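Transferrin (Manduca sexta, PDB 6WB6) binds a single ferric ion together with a carbonate anion and transports iron as a secreted, glycosylated insect transferrin. Local coordinates at residues Ile94-Leu105 against Glu247-Lys258. Numbering follows the deposited sequence.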
ATOM      1  N   ILE A  94      20.798   5.333  20.823  1.00 16.87           N
ATOM      2  CA  ILE A  94      21.649   6.288  20.123  1.00 19.54           C
ATOM      3  C   ILE A  94      23.093   5.908  20.449  1.00 17.81           C
ATOM      4  O   ILE A  94      23.458   5.823  21.627  1.00 21.37           O
ATOM      5  CB  ILE A  94      21.373   7.728  20.574  1.00 13.46           C
ATOM      6  CG1 ILE A  94      19.874   8.064  20.558  1.00 16.33           C
ATOM      7  CG2 ILE A  94      22.159   8.701  19.685  1.00 15.83           C
ATOM      8  CD1 ILE A  94      19.567   9.386  21.186  1.00 24.72           C
ATOM      9  N   VAL A  95      23.914   5.666  19.430  1.00 15.93           N
ATOM     10  CA  VAL A  95      25.283   5.188  19.637  1.00 15.68           C
ATOM     11  C   VAL A  95      26.254   6.193  19.018  1.00 15.83           C
ATOM     12  O   VAL A  95      26.121   6.557  17.846  1.00 18.50           O
ATOM     13  CB  VAL A  95      25.496   3.773  19.068  1.00 19.22           C
ATOM     14  CG1 VAL A  95      26.945   3.297  19.309  1.00 24.24           C
ATOM     15  CG2 VAL A  95      24.468   2.735  19.679  1.00 16.59           C
ATOM     16  N   VAL A  96      27.238   6.621  19.811  1.00 19.53           N
ATOM     17  CA  VAL A  96      28.230   7.616  19.425  1.00 20.49           C
ATOM     18  C   VAL A  96      29.627   7.091  19.751  1.00 22.96           C
ATOM     19  O   VAL A  96      29.793   6.123  20.493  1.00 19.04           O
ATOM     20  CB  VAL A  96      28.000   8.960  20.139  1.00 17.19           C
ATOM     21  CG1 VAL A  96      26.707   9.568  19.706  1.00 15.47           C
ATOM     22  CG2 VAL A  96      28.011   8.762  21.653  1.00 18.35           C
ATOM     23  N   HIS A  97      30.639   7.758  19.183  1.00 21.72           N
ATOM     24  CA  HIS A  97      32.020   7.522  19.581  1.00 21.42           C
ATOM     25  C   HIS A  97      32.218   8.090  20.971  1.00 20.46           C
ATOM     26  O   HIS A  97      31.642   9.123  21.305  1.00 27.14           O
ATOM     27  CB  HIS A  97      32.994   8.184  18.603  1.00 25.35           C
ATOM     28  CG  HIS A  97      32.995   7.570  17.238  1.00 24.25           C
ATOM     29  ND1 HIS A  97      32.152   7.985  16.230  1.00 26.28           N
ATOM     30  CD2 HIS A  97      33.744   6.572  16.712  1.00 29.99           C
ATOM     31  CE1 HIS A  97      32.375   7.263  15.145  1.00 22.60           C
ATOM     32  NE2 HIS A  97      33.335   6.397  15.413  1.00 23.30           N
ATOM     33  N   LYS A  98      33.025   7.410  21.792  1.00 27.81           N
ATOM     34  CA  LYS A  98      33.162   7.821  23.194  1.00 25.56           C
ATOM     35  C   LYS A  98      33.641   9.263  23.325  1.00 26.28           C
ATOM     36  O   LYS A  98      33.246   9.965  24.264  1.00 29.98           O
ATOM     37  CB  LYS A  98      34.125   6.888  23.933  1.00 28.32           C
ATOM     38  CG  LYS A  98      35.578   7.000  23.538  1.00 30.29           C
ATOM     39  CD  LYS A  98      36.469   6.418  24.646  1.00 40.62           C
ATOM     40  CE  LYS A  98      37.934   6.326  24.237  1.00 48.04           C
ATOM     41  NZ  LYS A  98      38.775   5.767  25.336  1.00 54.53           N
ATOM     42  N   ASP A  99      34.482   9.716  22.404  1.00 23.15           N
ATOM     43  CA  ASP A  99      35.063  11.050  22.432  1.00 29.65           C
ATOM     44  C   ASP A  99      34.209  12.112  21.737  1.00 26.44           C
ATOM     45  O   ASP A  99      34.613  13.276  21.693  1.00 23.41           O
ATOM     46  CB  ASP A  99      36.456  11.004  21.799  1.00 28.39           C
ATOM     47  CG  ASP A  99      37.428  10.159  22.601  1.00 42.45           C
ATOM     48  OD1 ASP A  99      37.413  10.250  23.850  1.00 39.28           O
ATOM     49  OD2 ASP A  99      38.199   9.394  21.985  1.00 55.16           O
ATOM     50  N   LEU A 100      33.043  11.769  21.218  1.00 25.40           N
ATOM     51  CA  LEU A 100      32.192  12.800  20.642  1.00 25.38           C
ATOM     52  C   LEU A 100      31.894  13.874  21.686  1.00 30.52           C
ATOM     53  O   LEU A 100      31.282  13.567  22.724  1.00 28.81           O
ATOM     54  CB  LEU A 100      30.884  12.225  20.123  1.00 25.73           C
ATOM     55  CG  LEU A 100      29.835  13.228  19.594  1.00 27.57           C
ATOM     56  CD1 LEU A 100      30.161  13.749  18.206  1.00 24.98           C
ATOM     57  CD2 LEU A 100      28.447  12.565  19.572  1.00 25.78           C
ATOM     58  N   PRO A 101      32.259  15.134  21.443  1.00 28.13           N
ATOM     59  CA  PRO A 101      31.906  16.190  22.389  1.00 27.55           C
ATOM     60  C   PRO A 101      30.411  16.434  22.357  1.00 31.88           C
ATOM     61  O   PRO A 101      29.886  17.037  21.414  1.00 30.92           O
ATOM     62  CB  PRO A 101      32.707  17.391  21.887  1.00 35.13           C
ATOM     63  CG  PRO A 101      32.819  17.170  20.448  1.00 42.50           C
ATOM     64  CD  PRO A 101      32.821  15.692  20.204  1.00 29.33           C
ATOM     65  N   ILE A 102      29.711  15.935  23.369  1.00 27.85           N
ATOM     66  CA  ILE A 102      28.262  16.057  23.410  1.00 33.92           C
ATOM     67  C   ILE A 102      27.817  15.895  24.848  1.00 27.68           C
ATOM     68  O   ILE A 102      28.325  15.042  25.577  1.00 32.40           O
ATOM     69  CB  ILE A 102      27.587  15.025  22.477  1.00 34.21           C
ATOM     70  CG1 ILE A 102      26.097  15.309  22.383  1.00 33.57           C
ATOM     71  CG2 ILE A 102      27.801  13.591  22.967  1.00 31.75           C
ATOM     72  CD1 ILE A 102      25.429  14.583  21.225  1.00 28.64           C
ATOM     73  N   ASN A 103      26.877  16.739  25.259  1.00 31.32           N
ATOM     74  CA  ASN A 103      26.319  16.642  26.599  1.00 31.34           C
ATOM     75  C   ASN A 103      24.824  16.953  26.603  1.00 30.53           C
ATOM     76  O   ASN A 103      24.247  17.139  27.678  1.00 36.89           O
ATOM     77  CB  ASN A 103      27.072  17.575  27.567  1.00 38.84           C
ATOM     78  CG  ASN A 103      28.581  17.325  27.576  1.00 51.37           C
ATOM     79  OD1 ASN A 103      29.348  18.039  26.919  1.00 52.87           O
ATOM     80  ND2 ASN A 103      29.013  16.301  28.317  1.00 50.14           N
ATOM     81  N   ASN A 104      24.178  16.960  25.436  1.00 35.52           N
ATOM     82  CA  ASN A 104      22.771  17.314  25.288  1.00 26.11           C
ATOM     83  C   ASN A 104      22.305  16.840  23.914  1.00 24.54           C
ATOM     84  O   ASN A 104      23.055  16.940  22.944  1.00 24.32           O
ATOM     85  CB  ASN A 104      22.579  18.834  25.433  1.00 28.99           C
ATOM     86  CG  ASN A 104      21.104  19.245  25.527  1.00 31.01           C
ATOM     87  OD1 ASN A 104      20.336  19.102  24.569  1.00 24.56           O
ATOM     88  ND2 ASN A 104      20.718  19.793  26.681  1.00 32.80           N
ATOM     89  N   LEU A 105      21.065  16.343  23.821  1.00 25.38           N
ATOM     90  CA  LEU A 105      20.634  15.835  22.516  1.00 24.42           C
ATOM     91  C   LEU A 105      20.440  16.941  21.492  1.00 25.31           C
ATOM     92  O   LEU A 105      20.354  16.640  20.299  1.00 21.85           O
ATOM     93  CB  LEU A 105      19.342  15.016  22.611  1.00 26.84           C
ATOM     94  CG  LEU A 105      19.322  13.827  23.568  1.00 29.65           C
ATOM     95  CD1 LEU A 105      17.988  13.140  23.408  1.00 35.07           C
ATOM     96  CD2 LEU A 105      20.451  12.872  23.302  1.00 24.37           C
ATOM     97  N   GLU A 247      34.442  -0.183  24.287  1.00 32.58           N
ATOM     98  CA  GLU A 247      34.944   0.927  25.089  1.00 29.99           C
ATOM     99  C   GLU A 247      35.117   2.190  24.261  1.00 26.97           C
ATOM    100  O   GLU A 247      35.121   3.298  24.813  1.00 25.94           O
ATOM    101  CB  GLU A 247      36.278   0.539  25.731  1.00 34.05           C
ATOM    102  CG  GLU A 247      36.117  -0.387  26.916  1.00 46.94           C
ATOM    103  CD  GLU A 247      37.442  -0.927  27.440  1.00 47.98           C
ATOM    104  OE1 GLU A 247      38.491  -0.669  26.811  1.00 51.85           O
ATOM    105  OE2 GLU A 247      37.422  -1.604  28.488  1.00 42.97           O
ATOM    106  N   GLU A 248      35.305   2.045  22.955  1.00 26.14           N
ATOM    107  CA  GLU A 248      35.422   3.199  22.069  1.00 28.10           C
ATOM    108  C   GLU A 248      34.083   3.854  21.758  1.00 21.17           C
ATOM    109  O   GLU A 248      34.066   4.915  21.131  1.00 24.70           O
ATOM    110  CB  GLU A 248      36.111   2.782  20.765  1.00 32.49           C
ATOM    111  CG  GLU A 248      37.575   2.342  20.973  1.00 34.04           C
ATOM    112  CD  GLU A 248      38.323   3.320  21.863  1.00 44.69           C
ATOM    113  OE1 GLU A 248      38.352   4.520  21.503  1.00 47.85           O
ATOM    114  OE2 GLU A 248      38.833   2.908  22.937  1.00 45.67           O
ATOM    115  N   PHE A 249      32.974   3.270  22.202  1.00 27.08           N
ATOM    116  CA  PHE A 249      31.642   3.742  21.857  1.00 23.22           C
ATOM    117  C   PHE A 249      30.806   3.844  23.114  1.00 25.65           C
ATOM    118  O   PHE A 249      31.155   3.306  24.162  1.00 18.51           O
ATOM    119  CB  PHE A 249      30.970   2.814  20.838  1.00 22.74           C
ATOM    120  CG  PHE A 249      31.720   2.721  19.567  1.00 22.91           C
ATOM    121  CD1 PHE A 249      32.769   1.826  19.436  1.00 17.49           C
ATOM    122  CD2 PHE A 249      31.432   3.578  18.525  1.00 19.93           C
ATOM    123  CE1 PHE A 249      33.478   1.749  18.286  1.00 20.47           C
ATOM    124  CE2 PHE A 249      32.150   3.517  17.363  1.00 24.41           C
ATOM    125  CZ  PHE A 249      33.196   2.603  17.249  1.00 23.46           C
ATOM    126  N   ARG A 250      29.692   4.559  22.986  1.00 26.39           N
ATOM    127  CA  ARG A 250      28.812   4.819  24.105  1.00 20.40           C
ATOM    128  C   ARG A 250      27.383   4.974  23.598  1.00 25.02           C
ATOM    129  O   ARG A 250      27.147   5.442  22.479  1.00 18.05           O
ATOM    130  CB  ARG A 250      29.214   6.096  24.856  1.00 22.73           C
ATOM    131  CG  ARG A 250      30.631   6.095  25.446  1.00 31.71           C
ATOM    132  CD  ARG A 250      30.708   5.431  26.815  1.00 28.80           C
ATOM    133  NE  ARG A 250      32.005   5.684  27.444  1.00 36.32           N
ATOM    134  CZ  ARG A 250      33.129   5.033  27.158  1.00 28.45           C
ATOM    135  NH1 ARG A 250      33.139   4.073  26.254  1.00 31.25           N
ATOM    136  NH2 ARG A 250      34.248   5.343  27.784  1.00 32.67           N
ATOM    137  N   TYR A 251      26.427   4.593  24.430  1.00 21.57           N
ATOM    138  CA  TYR A 251      25.079   5.056  24.198  1.00 23.41           C
ATOM    139  C   TYR A 251      25.029   6.517  24.603  1.00 24.20           C
ATOM    140  O   TYR A 251      25.676   6.928  25.561  1.00 22.76           O
ATOM    141  CB  TYR A 251      24.058   4.268  25.007  1.00 22.61           C
ATOM    142  CG  TYR A 251      24.023   2.795  24.770  1.00 16.84           C
ATOM    143  CD1 TYR A 251      23.656   2.264  23.549  1.00 21.70           C
ATOM    144  CD2 TYR A 251      24.289   1.924  25.805  1.00 26.29           C
ATOM    145  CE1 TYR A 251      23.611   0.897  23.356  1.00 23.71           C
ATOM    146  CE2 TYR A 251      24.239   0.578  25.633  1.00 23.61           C
ATOM    147  CZ  TYR A 251      23.902   0.058  24.412  1.00 19.00           C
ATOM    148  OH  TYR A 251      23.861  -1.307  24.273  1.00 20.29           O
ATOM    149  N   LEU A 252      24.255   7.301  23.875  1.00 23.58           N
ATOM    150  CA  LEU A 252      23.915   8.649  24.286  1.00 23.05           C
ATOM    151  C   LEU A 252      22.505   8.601  24.870  1.00 32.43           C
ATOM    152  O   LEU A 252      21.566   8.138  24.205  1.00 22.43           O
ATOM    153  CB  LEU A 252      24.010   9.608  23.101  1.00 18.66           C
ATOM    154  CG  LEU A 252      23.605  11.057  23.369  1.00 27.81           C
ATOM    155  CD1 LEU A 252      24.601  11.770  24.274  1.00 23.80           C
ATOM    156  CD2 LEU A 252      23.446  11.832  22.051  1.00 27.10           C
ATOM    157  N   CYS A 253      22.372   9.035  26.125  1.00 24.47           N
ATOM    158  CA  CYS A 253      21.111   8.989  26.855  1.00 19.54           C
ATOM    159  C   CYS A 253      20.340  10.301  26.710  1.00 26.08           C
ATOM    160  O   CYS A 253      20.906  11.348  26.384  1.00 29.42           O
ATOM    161  CB  CYS A 253      21.373   8.676  28.326  1.00 23.06           C
ATOM    162  SG  CYS A 253      22.503   7.272  28.588  1.00 31.51           S
ATOM    163  N   VAL A 254      19.015  10.234  26.920  1.00 20.05           N
ATOM    164  CA  VAL A 254      18.217  11.464  26.836  1.00 23.07           C
ATOM    165  C   VAL A 254      18.774  12.521  27.786  1.00 22.63           C
ATOM    166  O   VAL A 254      18.709  13.719  27.503  1.00 33.55           O
ATOM    167  CB  VAL A 254      16.722  11.194  27.115  1.00 34.97           C
ATOM    168  CG1 VAL A 254      15.890  12.508  26.976  1.00 43.88           C
ATOM    169  CG2 VAL A 254      16.186  10.150  26.177  1.00 32.93           C
ATOM    170  N   ASP A 255      19.301  12.097  28.932  1.00 34.78           N
ATOM    171  CA  ASP A 255      20.119  12.906  29.837  1.00 38.53           C
ATOM    172  C   ASP A 255      21.041  13.896  29.122  1.00 37.91           C
ATOM    173  O   ASP A 255      21.354  14.975  29.642  1.00 37.30           O
ATOM    174  CB  ASP A 255      20.970  11.940  30.685  1.00 27.33           C
ATOM    175  CG  ASP A 255      20.926  12.242  32.150  1.00 42.78           C
ATOM    176  OD1 ASP A 255      20.651  13.400  32.520  1.00 65.20           O
ATOM    177  OD2 ASP A 255      21.182  11.311  32.938  1.00 54.83           O
ATOM    178  N   GLY A 256      21.489  13.533  27.927  1.00 27.77           N
ATOM    179  CA  GLY A 256      22.673  14.100  27.351  1.00 28.50           C
ATOM    180  C   GLY A 256      23.942  13.419  27.804  1.00 24.07           C
ATOM    181  O   GLY A 256      25.013  13.747  27.289  1.00 34.88           O
ATOM    182  N   SER A 257      23.852  12.495  28.760  1.00 27.09           N
ATOM    183  CA  SER A 257      24.996  11.768  29.280  1.00 29.21           C
ATOM    184  C   SER A 257      25.335  10.595  28.369  1.00 27.48           C
ATOM    185  O   SER A 257      24.582  10.235  27.470  1.00 18.97           O
ATOM    186  CB  SER A 257      24.725  11.266  30.701  1.00 35.00           C
ATOM    187  OG  SER A 257      23.635  10.357  30.755  1.00 33.06           O
ATOM    188  N   LYS A 258      26.503  10.021  28.595  1.00 19.96           N
ATOM    189  CA  LYS A 258      26.924   8.798  27.936  1.00 24.90           C
ATOM    190  C   LYS A 258      26.855   7.659  28.940  1.00 25.16           C
ATOM    191  O   LYS A 258      26.977   7.867  30.150  1.00 38.84           O
ATOM    192  CB  LYS A 258      28.337   8.939  27.365  1.00 28.40           C
ATOM    193  CG  LYS A 258      28.417  10.022  26.304  1.00 29.99           C
ATOM    194  CD  LYS A 258      29.800  10.141  25.749  1.00 29.98           C
ATOM    195  CE  LYS A 258      30.021  11.491  25.195  1.00 26.62           C
ATOM    196  NZ  LYS A 258      31.475  11.759  24.921  1.00 31.82           N
TER
HETATM  197  O   HOH W   1      20.657   5.602  23.707  1.00 18.33           O
HETATM  198  O   HOH W   2      36.687   4.125  27.350  1.00 34.81           O
HETATM  199  O   HOH W   3      30.967  13.835  27.220  1.00 39.18           O
HETATM  200  O   HOH W   4      19.663  15.899  26.611  1.00 27.09           O
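Val96 and Arg250 form a hydrogen-bonded antiparallel pair. Val96 N meets Arg250 O at 2.9 Å, nearly straight at 172°, and Arg250 N returns the bond to Val96 O. Leu252 N to Ile94 O and Lys98 N to Glu248 O extend the ladder at its two ends. Leu252 carries much of the apolar packing. Its CD2 meets Ile102 CD1 tip to tip at 3.5 Å, and Leu105 runs past Leu252 the other way, CD2 to CD2 at 3.4 Å, a tight fit. Lys258 reaches the turn from His97 to Leu100 with an extended chain. Its NZ grips two carbonyls, Lys98 O at 2.6 Å and Leu100 O at 2.9 Å. Lys98 CB sits over one face of the Arg250 guanidinium. A bend at chi2 (-85°) folds this arginine back, and NH1 bonds Glu247 O at 2.6 Å and Phe249 O at 3.0 Å. An alanine in place of Arg250 would probably leave the Lys98 methylene without its flat cover and the carbonyl of Glu247 without its arginine donor. Val95 and Tyr251 point to the face opposite Val96 and Arg250, with Val95 CG2 4.0 Å from Tyr251 CD1. Helix 223-229 packs against both residues. Cys253 is disulfide-bonded to Cys266, and Val254 touches the N-glycan. Strand 249-252 thus joins strand 90-97, which also pairs with strand 218-222, in the mixed sheet of the transferrin N-lobe, of the periplasmic-binding-protein clan.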